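Local coordinates for protein alkane monooxygenase (Geobacillus thermodenitrificans, PDB 3B9O) that binds flavin mononucleotide and belongs to the luciferase-like monooxygenase family, built on a TIM-barrel fold, at residues M12-H17 with A77-N83; V59-D64 with L139-D143; V135-L139 with R157-A161. All coordinates share one frame; numbering follows the deposited sequence.

How the contacts relate
The chain leaves strand 6-12, and contact 1 closes a long loop by joining 12-17 to 77-83, after helix 71-75. Contact 2 opens inside that loop, at 59-64 after strand 53-57, and closes beyond it on the start of helix 140-145, so contacts 1 and 2 cross. They touch through Gln79 and Tyr63. Contact 3 follows contact 1 in series: it starts on strand 130-135, shares Leu139 with contact 2, and closes a short loop on helix 154-174. A salt bridge from Asp143 to Arg157 joins contacts 2 and 3. Contact 1 thus ties loop to loop, whereas contacts 2 and 3 tie the loops after strands 53-57 and 130-135 to helices 140-145 and 154-174.

Contact 1: M12-H17 with A77-N83; sequences MNCVGH and AVQIPVN
Gly16 and Val78 form a single backbone bridge between two loops of the TIM barrel, one leaving strand 6-12 and the other following helix 71-75, whose C-terminal end is closed by a Schellman motif at Ala77. Gln79 N donates to Gly16 O at 2.9 Å and also bonds weakly back to Ala77 O across the inverse gamma turn centred on Val78. Gly16 N in turn makes a weak bond to Ala77 O, N to O 2.9 Å. A bridging water takes the hydrogen of Val15 N at 2.8 Å and donates to Ala77 O and Pro81 O, the latter just after a cis peptide bond. Ala77 O thus has three donors, the two backbone N-H groups weakly, while Gly16 O has a second, weak one in His20. Val15 CG1 packs on Ala77 CB.

The Gln79 side chain reaches across to 12-17. Its CG lies anti to its own carbonyl carbon (chi1 -72°) and the chain beyond is extended, which carries NE2 to His17 O at 3.0 Å. That acceptor lies close to the amide plane, although NE2 is tilted 28° from the carbonyl plane of His17. OE1 probably accepts from Tyr63 OH, which would hold both ends of the amide and fix its rotation. Met12 crosses this side chain at about a right angle, SD 3.6 Å from Gln79 CD, and its CE also packs on Val82 CG1 at 3.6 Å. Met12 CB covers one face of the His17 ring. At the far end Asn13, centre of another inverse gamma turn, receives Asn83 N on its O at 2.8 Å.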
loop_
_atom_site.group_PDB
_atom_site.type_symbol
_atom_site.label_atom_id
_atom_site.label_comp_id
_atom_site.label_asym_id
_atom_site.label_seq_id
_atom_site.Cartn_x
_atom_site.Cartn_y
_atom_site.Cartn_z
ATOM N N MET A 12 6.767 -4.746 4.515
ATOM C CA MET A 12 6.021 -4.725 5.765
ATOM C C MET A 12 7.034 -4.818 6.902
ATOM O O MET A 12 8.019 -5.570 6.806
ATOM C CB MET A 12 5.006 -5.902 5.856
ATOM C CG MET A 12 4.019 -5.790 7.054
ATOM S SD MET A 12 2.663 -6.977 6.887
ATOM C CE MET A 12 2.079 -7.013 8.572
ATOM N N ASN A 13 6.735 -4.102 7.995
ATOM C CA ASN A 13 7.608 -4.037 9.162
ATOM C C ASN A 13 7.414 -5.327 10.022
ATOM O O ASN A 13 6.901 -5.272 11.145
ATOM C CB ASN A 13 7.272 -2.782 9.981
ATOM C CG ASN A 13 8.357 -2.398 10.945
ATOM O OD1 ASN A 13 8.267 -1.344 11.597
ATOM N ND2 ASN A 13 9.430 -3.213 11.015
ATOM N N CYS A 14 7.827 -6.464 9.478
ATOM C CA CYS A 14 7.683 -7.760 10.157
ATOM C C CYS A 14 8.643 -8.732 9.521
ATOM O O CYS A 14 9.395 -8.352 8.636
ATOM C CB CYS A 14 6.245 -8.298 10.069
ATOM S SG CYS A 14 5.645 -8.712 8.367
ATOM N N VAL A 15 8.553 -10.001 9.906
ATOM C CA VAL A 15 9.436 -11.025 9.350
ATOM C C VAL A 15 8.832 -11.639 8.086
ATOM O O VAL A 15 9.356 -11.393 6.972
ATOM C CB VAL A 15 9.801 -12.113 10.406
ATOM C CG1 VAL A 15 10.650 -13.246 9.781
ATOM C CG2 VAL A 15 10.443 -11.467 11.642
ATOM N N GLY A 16 7.755 -12.413 8.233
ATOM C CA GLY A 16 7.130 -13.084 7.084
ATOM C C GLY A 16 5.972 -12.235 6.620
ATOM O O GLY A 16 4.990 -12.085 7.335
ATOM N N HIS A 17 6.104 -11.667 5.418
ATOM C CA HIS A 17 5.083 -10.809 4.823
ATOM C C HIS A 17 4.179 -11.602 3.828
ATOM O O HIS A 17 3.045 -11.951 4.158
ATOM C CB HIS A 17 5.761 -9.606 4.155
ATOM C CG HIS A 17 4.808 -8.640 3.504
ATOM N ND1 HIS A 17 5.239 -7.662 2.625
ATOM C CD2 HIS A 17 3.467 -8.472 3.626
ATOM C CE1 HIS A 17 4.197 -6.949 2.221
ATOM N NE2 HIS A 17 3.111 -7.428 2.802
ATOM N N ALA A 77 6.295 -17.136 11.643
ATOM C CA ALA A 77 6.448 -15.659 11.567
ATOM C C ALA A 77 5.537 -14.961 10.517
ATOM O O ALA A 77 5.957 -14.015 9.804
ATOM C CB ALA A 77 7.915 -15.288 11.374
ATOM N N VAL A 78 4.299 -15.424 10.452
ATOM C CA VAL A 78 3.293 -14.914 9.505
ATOM C C VAL A 78 2.710 -13.583 10.017
ATOM O O VAL A 78 1.665 -13.550 10.661
ATOM C CB VAL A 78 2.185 -16.009 9.205
ATOM C CG1 VAL A 78 1.020 -15.419 8.354
ATOM C CG2 VAL A 78 2.811 -17.223 8.512
ATOM N N GLN A 79 3.446 -12.485 9.778
ATOM C CA GLN A 79 2.994 -11.132 10.138
ATOM C C GLN A 79 2.876 -10.904 11.650
ATOM O O GLN A 79 2.243 -9.968 12.088
ATOM C CB GLN A 79 1.718 -10.750 9.375
ATOM C CG GLN A 79 2.067 -10.485 7.892
ATOM C CD GLN A 79 0.902 -10.114 6.984
ATOM O OE1 GLN A 79 -0.025 -9.403 7.379
ATOM N NE2 GLN A 79 0.967 -10.578 5.739
ATOM N N ILE A 80 3.506 -11.802 12.417
ATOM C CA ILE A 80 3.718 -11.669 13.869
ATOM C C ILE A 80 5.127 -12.268 14.128
ATOM O O ILE A 80 5.467 -13.313 13.596
ATOM C CB ILE A 80 2.554 -12.316 14.712
ATOM C CG1 ILE A 80 2.662 -11.894 16.207
ATOM C CG2 ILE A 80 2.484 -13.869 14.474
ATOM C CD1 ILE A 80 1.488 -12.260 17.108
ATOM N N PRO A 81 6.007 -11.525 14.796
ATOM C CA PRO A 81 5.837 -10.162 15.313
ATOM C C PRO A 81 5.664 -9.134 14.157
ATOM O O PRO A 81 6.069 -9.408 13.002
ATOM C CB PRO A 81 7.147 -9.923 16.046
ATOM C CG PRO A 81 8.158 -10.767 15.245
ATOM C CD PRO A 81 7.382 -12.020 15.002
ATOM N N VAL A 82 5.040 -7.997 14.477
ATOM C CA VAL A 82 4.875 -6.875 13.542
ATOM C C VAL A 82 5.119 -5.566 14.293
ATOM O O VAL A 82 4.527 -5.355 15.349
ATOM C CB VAL A 82 3.424 -6.557 13.138
ATOM C CG1 VAL A 82 3.266 -5.922 11.740
ATOM C CG2 VAL A 82 2.334 -7.440 13.751
ATOM N N ASN A 83 5.936 -4.693 13.727
ATOM C CA ASN A 83 6.176 -3.373 14.296
ATOM C C ASN A 83 5.419 -2.312 13.523
ATOM O O ASN A 83 4.955 -2.557 12.409
ATOM C CB ASN A 83 7.699 -3.055 14.306
ATOM C CG ASN A 83 8.472 -3.811 15.430
ATOM O OD1 ASN A 83 9.711 -3.686 15.570
ATOM N ND2 ASN A 83 7.741 -4.556 16.241
HETATM O O HOH W 1 6.624 -11.352 11.367
#

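Contact 2: V59-D64 with L139-D143; sequences VVGIYD and LPSAD
Val59 sets CG1 against Leu139 CD1 at 3.9 Å, starting a loop that packs on Leu139 and the first turn of helix 140-145. Val60 places CG2 beside Ala142 CB, while its carbonyl O accepts from a water that also bonds Ser141 OG. Gly61 brings bare backbone onto Leu139 and the start of the helix, its CA 3.8 Å from Leu139 CB and 3.9 Å from Ala142 CB. Ile62 N gives a weak, bent bond to Ser141 OG at 3.0 Å; that hydroxyl sits between its own backbone N and carbonyl carbon (chi1 83°), where it also reaches the water at Val60 O. Tyr63, whose OH probably pairs with Gln79, turns one ring face to Leu139, a CH-pi contact with CD1 4.2 Å from the centroid, and CD2 lies over the same ring. Asp64 OD1 takes a bond from a second water, which also donates to Ile62 O and accepts from Ser141 N, so an N-H of the first helical turn is satisfied through solvent. The loop after barrel strand 53-57 is in this way joined to the N-terminal end of helix 140-145, with Tyr109 against Val60 and Ala142 and His311 meeting the Tyr63 ring.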
loop_
_atom_site.group_PDB
_atom_site.type_symbol
_atom_site.label_atom_id
_atom_site.label_comp_id
_atom_site.label_asym_id
_atom_site.label_seq_id
_atom_site.Cartn_x
_atom_site.Cartn_y
_atom_site.Cartn_z
ATOM N N VAL A 59 -0.774 -4.778 9.625
ATOM C CA VAL A 59 -1.944 -5.372 10.298
ATOM C C VAL A 59 -1.774 -5.085 11.790
ATOM O O VAL A 59 -0.637 -5.026 12.300
ATOM C CB VAL A 59 -2.056 -6.954 10.101
ATOM C CG1 VAL A 59 -2.267 -7.353 8.637
ATOM C CG2 VAL A 59 -0.861 -7.711 10.760
ATOM N N VAL A 60 -2.890 -4.891 12.472
ATOM C CA VAL A 60 -2.919 -4.814 13.928
ATOM C C VAL A 60 -3.653 -6.039 14.512
ATOM O O VAL A 60 -3.819 -6.149 15.731
ATOM C CB VAL A 60 -3.547 -3.484 14.463
ATOM C CG1 VAL A 60 -2.542 -2.310 14.359
ATOM C CG2 VAL A 60 -4.863 -3.138 13.757
ATOM N N GLY A 61 -4.098 -6.924 13.616
ATOM C CA GLY A 61 -4.707 -8.200 13.977
ATOM C C GLY A 61 -3.700 -9.312 13.796
ATOM O O GLY A 61 -2.578 -9.103 13.295
ATOM N N ILE A 62 -4.117 -10.509 14.191
ATOM C CA ILE A 62 -3.269 -11.684 14.226
ATOM C C ILE A 62 -3.968 -12.731 13.397
ATOM O O ILE A 62 -5.195 -12.807 13.389
ATOM C CB ILE A 62 -3.019 -12.168 15.701
ATOM C CG1 ILE A 62 -2.252 -11.076 16.483
ATOM C CG2 ILE A 62 -2.279 -13.529 15.732
ATOM C CD1 ILE A 62 -2.209 -11.230 18.062
ATOM N N TYR A 63 -3.162 -13.488 12.677
ATOM C CA TYR A 63 -3.589 -14.560 11.807
ATOM C C TYR A 63 -3.865 -15.824 12.637
ATOM O O TYR A 63 -3.009 -16.680 12.756
ATOM C CB TYR A 63 -2.505 -14.813 10.767
ATOM C CG TYR A 63 -2.502 -13.738 9.710
ATOM C CD1 TYR A 63 -3.151 -13.936 8.486
ATOM C CD2 TYR A 63 -1.880 -12.510 9.937
ATOM C CE1 TYR A 63 -3.174 -12.943 7.512
ATOM C CE2 TYR A 63 -1.896 -11.508 8.967
ATOM C CZ TYR A 63 -2.557 -11.725 7.774
ATOM O OH TYR A 63 -2.560 -10.762 6.817
ATOM N N ASP A 64 -5.060 -15.889 13.200
ATOM C CA ASP A 64 -5.407 -16.949 14.168
ATOM C C ASP A 64 -6.626 -17.714 13.672
ATOM O O ASP A 64 -7.388 -18.243 14.471
ATOM C CB ASP A 64 -5.664 -16.354 15.568
ATOM C CG ASP A 64 -6.791 -15.340 15.581
ATOM O OD1 ASP A 64 -7.477 -15.182 14.542
ATOM O OD2 ASP A 64 -6.989 -14.673 16.625
ATOM N N LEU A 139 -9.245 -8.727 10.543
ATOM C CA LEU A 139 -8.688 -9.702 11.486
ATOM C C LEU A 139 -9.285 -9.473 12.874
ATOM O O LEU A 139 -8.992 -8.455 13.507
ATOM C CB LEU A 139 -7.155 -9.642 11.495
ATOM C CG LEU A 139 -6.389 -10.079 10.228
ATOM C CD1 LEU A 139 -4.935 -9.638 10.290
ATOM C CD2 LEU A 139 -6.455 -11.567 9.984
ATOM N N PRO A 140 -10.158 -10.407 13.337
ATOM C CA PRO A 140 -10.956 -10.243 14.575
ATOM C C PRO A 140 -10.206 -9.964 15.887
ATOM O O PRO A 140 -10.806 -9.365 16.785
ATOM C CB PRO A 140 -11.748 -11.567 14.684
ATOM C CG PRO A 140 -11.002 -12.538 13.797
ATOM C CD PRO A 140 -10.471 -11.686 12.666
ATOM N N SER A 141 -8.940 -10.371 16.014
ATOM C CA SER A 141 -8.208 -10.098 17.255
ATOM C C SER A 141 -7.926 -8.609 17.466
ATOM O O SER A 141 -7.832 -8.161 18.617
ATOM C CB SER A 141 -6.916 -10.908 17.364
ATOM O OG SER A 141 -5.840 -10.303 16.656
ATOM N N ALA A 142 -7.834 -7.842 16.373
ATOM C CA ALA A 142 -7.727 -6.385 16.490
ATOM C C ALA A 142 -8.987 -5.776 17.184
ATOM O O ALA A 142 -8.880 -4.962 18.108
ATOM C CB ALA A 142 -7.462 -5.750 15.126
ATOM N N ASP A 143 -10.181 -6.205 16.783
ATOM C CA ASP A 143 -11.386 -5.657 17.408
ATOM C C ASP A 143 -11.486 -5.974 18.901
ATOM O O ASP A 143 -11.987 -5.134 19.679
ATOM C CB ASP A 143 -12.642 -6.103 16.666
ATOM C CG ASP A 143 -12.618 -5.679 15.233
ATOM O OD1 ASP A 143 -13.347 -4.748 14.870
ATOM O OD2 ASP A 143 -11.808 -6.228 14.471
HETATM O O HOH W 2 -4.348 -8.141 17.704
HETATM O O HOH W 3 -7.493 -12.315 14.337
#

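Contact 3: V135-L139 with R157-A161; sequences VTSHL and RYDLA. With FMN (flavin mononucleotide), chain C.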
loop_
_atom_site.group_PDB
_atom_site.type_symbol
_atom_site.label_atom_id
_atom_site.label_comp_id
_atom_site.label_asym_id
_atom_site.label_seq_id
_atom_site.Cartn_x
_atom_site.Cartn_y
_atom_site.Cartn_z
ATOM N N VAL A 135 -7.356 1.446 4.602
ATOM C CA VAL A 135 -7.731 0.058 4.759
ATOM C C VAL A 135 -8.842 -0.022 5.842
ATOM O O VAL A 135 -8.960 0.890 6.661
ATOM C CB VAL A 135 -6.422 -0.703 5.138
ATOM C CG1 VAL A 135 -6.592 -1.628 6.291
ATOM C CG2 VAL A 135 -5.769 -1.305 3.890
ATOM N N THR A 136 -9.669 -1.071 5.801
ATOM C CA THR A 136 -10.629 -1.359 6.886
ATOM C C THR A 136 -10.230 -2.504 7.834
ATOM O O THR A 136 -10.751 -2.569 8.935
ATOM C CB THR A 136 -12.052 -1.703 6.366
ATOM O OG1 THR A 136 -11.941 -2.687 5.340
ATOM C CG2 THR A 136 -12.751 -0.467 5.789
ATOM N N SER A 137 -9.368 -3.439 7.446
ATOM C CA SER A 137 -9.000 -4.518 8.422
ATOM C C SER A 137 -10.064 -5.631 8.556
ATOM O O SER A 137 -11.276 -5.374 8.552
ATOM C CB SER A 137 -8.740 -3.958 9.833
ATOM O OG SER A 137 -7.666 -3.010 9.845
ATOM N N HIS A 138 -9.609 -6.864 8.710
ATOM C CA HIS A 138 -10.511 -8.004 8.612
ATOM C C HIS A 138 -10.102 -9.081 9.581
ATOM O O HIS A 138 -10.513 -10.236 9.410
ATOM C CB HIS A 138 -10.430 -8.586 7.194
ATOM C CG HIS A 138 -9.030 -8.692 6.685
ATOM N ND1 HIS A 138 -8.493 -7.793 5.788
ATOM C CD2 HIS A 138 -8.037 -9.561 6.986
ATOM C CE1 HIS A 138 -7.242 -8.125 5.531
ATOM N NE2 HIS A 138 -6.938 -9.195 6.247
ATOM N N LEU A 139 -9.245 -8.727 10.543
ATOM C CA LEU A 139 -8.688 -9.702 11.486
ATOM C C LEU A 139 -9.285 -9.473 12.874
ATOM O O LEU A 139 -8.992 -8.455 13.507
ATOM C CB LEU A 139 -7.155 -9.642 11.495
ATOM C CG LEU A 139 -6.389 -10.079 10.228
ATOM C CD1 LEU A 139 -4.935 -9.638 10.290
ATOM C CD2 LEU A 139 -6.455 -11.567 9.984
ATOM N N ARG A 157 -17.845 -1.170 7.932
ATOM C CA ARG A 157 -16.477 -0.672 8.099
ATOM C C ARG A 157 -16.087 0.368 7.037
ATOM O O ARG A 157 -15.366 1.310 7.352
ATOM C CB ARG A 157 -15.479 -1.835 8.082
ATOM C CG ARG A 157 -15.521 -2.634 9.380
ATOM C CD ARG A 157 -14.757 -3.929 9.302
ATOM N NE ARG A 157 -14.950 -4.606 10.564
ATOM C CZ ARG A 157 -13.985 -4.995 11.389
ATOM N NH1 ARG A 157 -12.702 -4.840 11.076
ATOM N NH2 ARG A 157 -14.319 -5.583 12.520
ATOM N N TYR A 158 -16.564 0.194 5.801
ATOM C CA TYR A 158 -16.316 1.159 4.720
ATOM C C TYR A 158 -17.103 2.466 4.866
ATOM O O TYR A 158 -16.612 3.533 4.490
ATOM C CB TYR A 158 -16.560 0.534 3.336
ATOM C CG TYR A 158 -15.381 -0.266 2.825
ATOM C CD1 TYR A 158 -15.385 -1.656 2.847
ATOM C CD2 TYR A 158 -14.243 0.377 2.349
ATOM C CE1 TYR A 158 -14.269 -2.389 2.378
ATOM C CE2 TYR A 158 -13.122 -0.338 1.889
ATOM C CZ TYR A 158 -13.132 -1.714 1.901
ATOM O OH TYR A 158 -12.013 -2.406 1.432
ATOM N N ASP A 159 -18.310 2.396 5.419
ATOM C CA ASP A 159 -19.039 3.612 5.754
ATOM C C ASP A 159 -18.298 4.430 6.827
ATOM O O ASP A 159 -18.250 5.656 6.760
ATOM C CB ASP A 159 -20.441 3.266 6.255
ATOM C CG ASP A 159 -21.294 2.554 5.190
ATOM O OD1 ASP A 159 -21.142 2.822 3.988
ATOM O OD2 ASP A 159 -22.129 1.743 5.590
ATOM N N LEU A 160 -17.759 3.738 7.828
ATOM C CA LEU A 160 -16.930 4.361 8.851
ATOM C C LEU A 160 -15.685 5.017 8.209
ATOM O O LEU A 160 -15.345 6.180 8.506
ATOM C CB LEU A 160 -16.544 3.312 9.911
ATOM C CG LEU A 160 -15.415 3.686 10.878
ATOM C CD1 LEU A 160 -15.769 4.920 11.701
ATOM C CD2 LEU A 160 -15.112 2.527 11.788
ATOM N N ALA A 161 -15.035 4.281 7.307
ATOM C CA ALA A 161 -13.937 4.830 6.539
ATOM C C ALA A 161 -14.315 6.104 5.749
ATOM O O ALA A 161 -13.515 7.055 5.685
ATOM C CB ALA A 161 -13.367 3.755 5.627
HETATM N N1 FMN C . -5.433 -5.355 4.500
HETATM C C2 FMN C . -4.690 -4.979 5.567
HETATM O O2 FMN C . -5.242 -4.975 6.706
HETATM N N3 FMN C . -3.380 -4.623 5.360
HETATM C C4 FMN C . -2.821 -4.631 4.108
HETATM O O4 FMN C . -1.630 -4.292 3.944
HETATM C C4A FMN C . -3.592 -5.011 2.999
HETATM N N5 FMN C . -3.101 -5.037 1.723
HETATM C C5A FMN C . -3.903 -5.435 0.684
HETATM C C6 FMN C . -3.430 -5.485 -0.641
HETATM C C7 FMN C . -4.273 -5.885 -1.696
HETATM C C7M FMN C . -3.779 -5.948 -3.125
HETATM C C8 FMN C . -5.592 -6.228 -1.433
HETATM C C8M FMN C . -6.507 -6.663 -2.554
HETATM C C9 FMN C . -6.076 -6.188 -0.120
HETATM C C9A FMN C . -5.243 -5.797 0.944
HETATM N N10 FMN C . -5.717 -5.760 2.216
HETATM C C10 FMN C . -4.919 -5.384 3.236
HETATM C "C1'" FMN C . -7.114 -6.126 2.533
HETATM C "C2'" FMN C . -7.972 -4.853 2.635
HETATM O "O2'" FMN C . -7.174 -3.682 2.455
HETATM C "C3'" FMN C . -8.761 -4.687 3.944
HETATM O "O3'" FMN C . -7.962 -4.928 5.123
HETATM C "C4'" FMN C . -10.111 -5.437 3.938
HETATM O "O4'" FMN C . -10.264 -6.273 5.089
HETATM C "C5'" FMN C . -10.367 -6.291 2.692
HETATM O "O5'" FMN C . -11.044 -5.425 1.790
HETATM P P FMN C . -12.126 -5.938 0.719
HETATM O O1P FMN C . -12.934 -6.990 1.461
HETATM O O2P FMN C . -12.861 -4.676 0.373
HETATM O O3P FMN C . -11.337 -6.576 -0.409
HETATM O O HOH W 4 -9.849 -2.142 3.129
#
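Thr136 packs against the helix that carries Arg157 and Tyr158, its CG2 3.8 Å from Arg157 CB. From that CB, which also meets Thr136 CB, the arginine chain runs extended from CG to NE along the loop after strand 130-135. CD passes 3.8 Å from Ser137 O, and NE donates to Leu152 O. At the tip NH1 gives a weak bond of 2.9 Å to Ser137 O, which lies oblique to the guanidinium plane, whereas NH2 forms a salt bridge with Asp143. Three partners therefore hold the guanidinium.

The same threonine methyl sits squarely over one face of the Tyr158 ring, a CH-pi contact with CG2 3.8 Å from the centroid and 8° off the normal. Thr136 OG1 lies over the same ring. Tyr158 OH donates to O2P of flavin mononucleotide at 2.6 Å and accepts from a water. That water also takes the hydrogen of Thr136 N and meets FMN O2', so backbone, ring hydroxyl and ribityl chain share one solvent molecule. The loop grips the ribityl chain further along: Ser137 N donates to FMN O3' at 3.1 Å, and His138 ND1 adds a weak bond to the same oxygen at 3.0 Å. FMN O4' lies near the plane of the His138 ring, at its edge.

This side of the flavin pocket is built from the loop after barrel strand 130-135, with Thr107 and Thr108 bonding the carbonyls of Val135 and Thr136 and Ser106 bonding Ser137 OG, and from helix 154-174, which packs against helix 231-240 through Ala161 on Phe236 and Tyr158 on Arg232.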